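Local coordinates for protein octaprenyl-diphosphate synthase (Roseobacter denitrificans, PDB 4JXN) that probably builds all-trans-octaprenyl diphosphate, precursor of the quinone side chain, by adding five isopentenyl diphosphate units to farnesyl diphosphate with magnesium as cofactor, at residues G122-L125 with F126-F130; T136-L139 with R140-D143. One frame throughout, in Å; residues are numbered along the deposited sequence. Where two conformers were deposited one is given.

Contact 1 of 2, residues G122-L125 with F126-F130; sequences GDYL and FSRSF
G122 hands its carbonyl oxygen to the amide of F126, an i to i+4 bond with G122 O and F126 N 2.9 Å apart. F126 CG also passes 3.6 Å from G122 O, which lies oblique to the ring. D123 repeats the backbone step with S127 N, while its side chain turns to the neighbouring phenyl: OD1 sits at the ring edge, 3.9 Å from F126 CD2, with carboxylate and ring planes 30° apart. D123 OD2 is hydrogen-bonded to H93 of the second subunit. Y124 uses both its backbone oxygen and its ring. Y124 O receives both R128 N, at 2.9 Å, and the hydroxyl of S127. Standing between its own backbone N and carbonyl carbon, S127 OG is turned back onto Y124 O; the 2.5 Å separation is very short and its exact value doubtful. With CG anti to the backbone N (chi1 180°), the phenol extends outward from the helix to where R128 CG lies over one of its faces, a CH-pi contact 4.0 Å from the ring centroid. R128, bent at chi2, then carries its guanidinium past the phenol with the two planes 65° apart. The hydroxyl lies over a guanidinium face, Y124 OH being 2.9 Å from R128 NE, but the angle is too poor for a hydrogen bond. L125 O accepts S129 N at 2.7 Å; S129 OG turns back to a lone pair of F126 O. Such i to i+3 and i to i+4 pairing is characteristic of an alpha helix, here helix 116-134 of the all-helical prenyl synthase fold, packed against the second subunit.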
loop_
_atom_site.group_PDB
_atom_site.type_symbol
_atom_site.label_atom_id
_atom_site.label_comp_id
_atom_site.label_asym_id
_atom_site.label_seq_id
_atom_site.Cartn_x
_atom_site.Cartn_y
_atom_site.Cartn_z
ATOM N N GLY A 122 5.111 4.445 4.384
ATOM C CA GLY A 122 4.931 4.049 2.982
ATOM C C GLY A 122 3.460 3.902 2.627
ATOM O O GLY A 122 2.983 4.474 1.640
ATOM N N ASP A 123 2.730 3.154 3.450
ATOM C CA ASP A 123 1.287 2.979 3.254
ATOM C C ASP A 123 0.587 4.321 3.157
ATOM O O ASP A 123 -0.330 4.499 2.349
ATOM C CB ASP A 123 0.672 2.159 4.390
ATOM C CG ASP A 123 1.070 0.701 4.342
ATOM O OD1 ASP A 123 1.600 0.266 3.296
ATOM O OD2 ASP A 123 0.856 -0.011 5.348
ATOM N N TYR A 124 1.040 5.268 3.971
ATOM C CA TYR A 124 0.511 6.622 3.941
ATOM C C TYR A 124 0.749 7.284 2.587
ATOM O O TYR A 124 -0.148 7.938 2.038
ATOM C CB TYR A 124 1.103 7.488 5.073
ATOM C CG TYR A 124 0.569 8.914 5.066
ATOM C CD1 TYR A 124 -0.807 9.160 5.015
ATOM C CD2 TYR A 124 1.430 10.016 5.083
ATOM C CE1 TYR A 124 -1.309 10.450 4.990
ATOM C CE2 TYR A 124 0.933 11.314 5.061
ATOM C CZ TYR A 124 -0.438 11.521 5.012
ATOM O OH TYR A 124 -0.955 12.789 4.986
ATOM N N LEU A 125 1.946 7.103 2.043
ATOM C CA LEU A 125 2.289 7.711 0.745
ATOM C C LEU A 125 1.505 7.070 -0.392
ATOM O O LEU A 125 1.050 7.773 -1.302
ATOM C CB LEU A 125 3.780 7.597 0.454
ATOM C CG LEU A 125 4.773 8.182 1.464
ATOM C CD1 LEU A 125 6.188 7.903 0.976
ATOM C CD2 LEU A 125 4.573 9.671 1.714
ATOM N N PHE A 126 1.343 5.743 -0.326
ATOM C CA PHE A 126 0.479 5.022 -1.260
ATOM C C PHE A 126 -0.925 5.618 -1.243
ATOM O O PHE A 126 -1.460 5.981 -2.285
ATOM C CB PHE A 126 0.348 3.532 -0.908
ATOM C CG PHE A 126 1.564 2.692 -1.211
ATOM C CD1 PHE A 126 2.386 2.947 -2.309
ATOM C CD2 PHE A 126 1.845 1.575 -0.416
ATOM C CE1 PHE A 126 3.484 2.133 -2.575
ATOM C CE2 PHE A 126 2.939 0.761 -0.681
ATOM C CZ PHE A 126 3.761 1.041 -1.761
ATOM N N SER A 127 -1.517 5.719 -0.057
ATOM C CA SER A 127 -2.855 6.294 0.065
ATOM C C SER A 127 -2.885 7.690 -0.552
ATOM O O SER A 127 -3.801 8.024 -1.305
ATOM C CB SER A 127 -3.310 6.338 1.532
ATOM O OG SER A 127 -2.486 7.178 2.316
ATOM N N ARG A 128 -1.871 8.498 -0.254
ATOM C CA ARG A 128 -1.783 9.845 -0.820
ATOM C C ARG A 128 -1.597 9.828 -2.342
ATOM O O ARG A 128 -2.185 10.649 -3.051
ATOM C CB ARG A 128 -0.655 10.630 -0.158
ATOM C CG ARG A 128 -0.954 11.016 1.280
ATOM C CD ARG A 128 -1.852 12.236 1.349
ATOM N NE ARG A 128 -2.562 12.309 2.621
ATOM C CZ ARG A 128 -3.218 13.381 3.058
ATOM N NH1 ARG A 128 -3.272 14.494 2.330
ATOM N NH2 ARG A 128 -3.826 13.338 4.240
ATOM N N SER A 129 -0.802 8.884 -2.845
ATOM C CA SER A 129 -0.622 8.737 -4.292
ATOM C C SER A 129 -1.960 8.457 -4.997
ATOM O O SER A 129 -2.210 8.929 -6.097
ATOM C CB SER A 129 0.400 7.634 -4.592
ATOM O OG SER A 129 -0.127 6.336 -4.378
ATOM N N PHE A 130 -2.821 7.712 -4.316
ATOM C CA PHE A 130 -4.084 7.232 -4.856
ATOM C C PHE A 130 -5.099 8.374 -4.944
ATOM O O PHE A 130 -5.812 8.536 -5.951
ATOM C CB PHE A 130 -4.550 6.068 -3.955
ATOM C CG PHE A 130 -5.865 5.457 -4.332
ATOM C CD1 PHE A 130 -6.324 5.458 -5.642
ATOM C CD2 PHE A 130 -6.633 4.836 -3.355
ATOM C CE1 PHE A 130 -7.537 4.878 -5.961
ATOM C CE2 PHE A 130 -7.843 4.247 -3.671
ATOM C CZ PHE A 130 -8.296 4.271 -4.976
#

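Contact 2 of 2, residues T136-L139 with R140-D143; sequences TGSL and RVLD
L139 O accepts D143 N at 2.7 Å and so fixes the first turn of helix 139-162. S138 stands before that turn as its N-cap, and G137, with positive phi, lets the chain leave the preceding helix and swing into the cap. Because the hydroxyl of S138 lies anti to its backbone N (chi1 173°), OG reaches forward over the opening turn and accepts V141 N in a weak but fairly straight bond, 3.3 Å long at 166°. Water 1 accepts from R140 N at 3.0 Å and also makes a weak contact with the same hydroxyl, so solvent takes up the R140 amide at the start of the helix. V141 sets CG1 3.4 Å from S138 OG, while CG2 comes 3.4 Å from S138 O and 3.8 Å from T136 OG1, an oxygen already bonded to M133 O. Replacing V141 by an alanine is likely to leave a gap beside the serine and threonine hydroxyls and to lose the apolar contact with L79 and with V191 and V194 of helix 170-196. L142 meets the carbonyl of S138: its amide bonds only weakly to S138 O. The methyl CD1 of L142 comes to 3.2 Å from that same S138 O.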
loop_
_atom_site.group_PDB
_atom_site.type_symbol
_atom_site.label_atom_id
_atom_site.label_comp_id
_atom_site.label_asym_id
_atom_site.label_seq_id
_atom_site.Cartn_x
_atom_site.Cartn_y
_atom_site.Cartn_z
ATOM N N THR A 136 -7.564 13.373 -10.842
ATOM C CA THR A 136 -7.339 13.691 -12.265
ATOM C C THR A 136 -8.547 13.387 -13.117
ATOM O O THR A 136 -8.609 13.799 -14.270
ATOM C CB THR A 136 -6.126 12.923 -12.861
ATOM O OG1 THR A 136 -6.400 11.517 -12.927
ATOM C CG2 THR A 136 -4.888 13.150 -12.030
ATOM N N GLY A 137 -9.476 12.610 -12.567
ATOM C CA GLY A 137 -10.687 12.219 -13.282
ATOM C C GLY A 137 -10.538 11.156 -14.358
ATOM O O GLY A 137 -11.513 10.847 -15.057
ATOM N N SER A 138 -9.341 10.577 -14.498
ATOM C CA SER A 138 -9.067 9.658 -15.610
ATOM C C SER A 138 -8.965 8.214 -15.148
ATOM O O SER A 138 -8.044 7.826 -14.409
ATOM C CB SER A 138 -7.792 10.066 -16.362
ATOM O OG SER A 138 -7.449 9.087 -17.338
ATOM N N LEU A 139 -9.917 7.412 -15.603
ATOM C CA LEU A 139 -9.951 6.018 -15.218
ATOM C C LEU A 139 -8.818 5.271 -15.909
ATOM O O LEU A 139 -8.179 4.397 -15.305
ATOM C CB LEU A 139 -11.316 5.421 -15.527
ATOM C CG LEU A 139 -12.416 6.015 -14.644
ATOM C CD1 LEU A 139 -13.779 5.936 -15.327
ATOM C CD2 LEU A 139 -12.440 5.318 -13.291
ATOM N N ARG A 140 -8.560 5.652 -17.161
ATOM C CA ARG A 140 -7.469 5.072 -17.937
ATOM C C ARG A 140 -6.120 5.128 -17.209
ATOM O O ARG A 140 -5.419 4.114 -17.147
ATOM C CB ARG A 140 -7.346 5.765 -19.291
ATOM C CG ARG A 140 -6.358 5.093 -20.233
ATOM C CD ARG A 140 -7.014 4.453 -21.442
ATOM N NE ARG A 140 -6.097 4.493 -22.577
ATOM C CZ ARG A 140 -5.875 5.583 -23.303
ATOM N NH1 ARG A 140 -6.522 6.700 -23.021
ATOM N NH2 ARG A 140 -5.021 5.555 -24.312
ATOM N N VAL A 141 -5.745 6.296 -16.668
ATOM C CA VAL A 141 -4.436 6.414 -15.970
ATOM C C VAL A 141 -4.444 5.624 -14.664
ATOM O O VAL A 141 -3.396 5.157 -14.195
ATOM C CB VAL A 141 -3.966 7.874 -15.659
ATOM C CG1 VAL A 141 -4.096 8.784 -16.875
ATOM C CG2 VAL A 141 -4.664 8.465 -14.446
ATOM N N LEU A 142 -5.628 5.518 -14.069
ATOM C CA LEU A 142 -5.821 4.775 -12.829
ATOM C C LEU A 142 -5.617 3.314 -13.113
ATOM O O LEU A 142 -4.936 2.613 -12.358
ATOM C CB LEU A 142 -7.229 5.011 -12.265
ATOM C CG LEU A 142 -7.361 6.331 -11.498
ATOM C CD1 LEU A 142 -8.788 6.866 -11.475
ATOM C CD2 LEU A 142 -6.825 6.142 -10.083
ATOM N N ASP A 143 -6.201 2.850 -14.214
ATOM C CA ASP A 143 -5.962 1.493 -14.650
ATOM C C ASP A 143 -4.471 1.272 -14.833
ATOM O O ASP A 143 -3.929 0.292 -14.344
ATOM C CB ASP A 143 -6.681 1.176 -15.954
ATOM C CG ASP A 143 -6.890 -0.322 -16.162
ATOM O OD1 ASP A 143 -7.442 -0.992 -15.260
ATOM O OD2 ASP A 143 -6.514 -0.832 -17.237
HETATM O O HOH W 1 -10.438 7.680 -18.320
#

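In the fold
Coming from the N terminus, the chain passes through helix 75-94 before it enters helix 116-134, where contact 1 fastens one turn to the next without closing any loop. Helix 116-134 then ends, and contact 2 spans the short connection and the opening turn of helix 139-162. The two contacts follow in series, neither nested nor crossed, with centres about 17 Å apart and nearest atoms about 4 Å apart. Helix 75-94 lies against both, and contact 2 also meets helix 170-196. Both reach the second subunit: F130 of contact 1 meets F130 of the second subunit edge-to-face, and L142 of contact 2 packs on F130 of the second subunit.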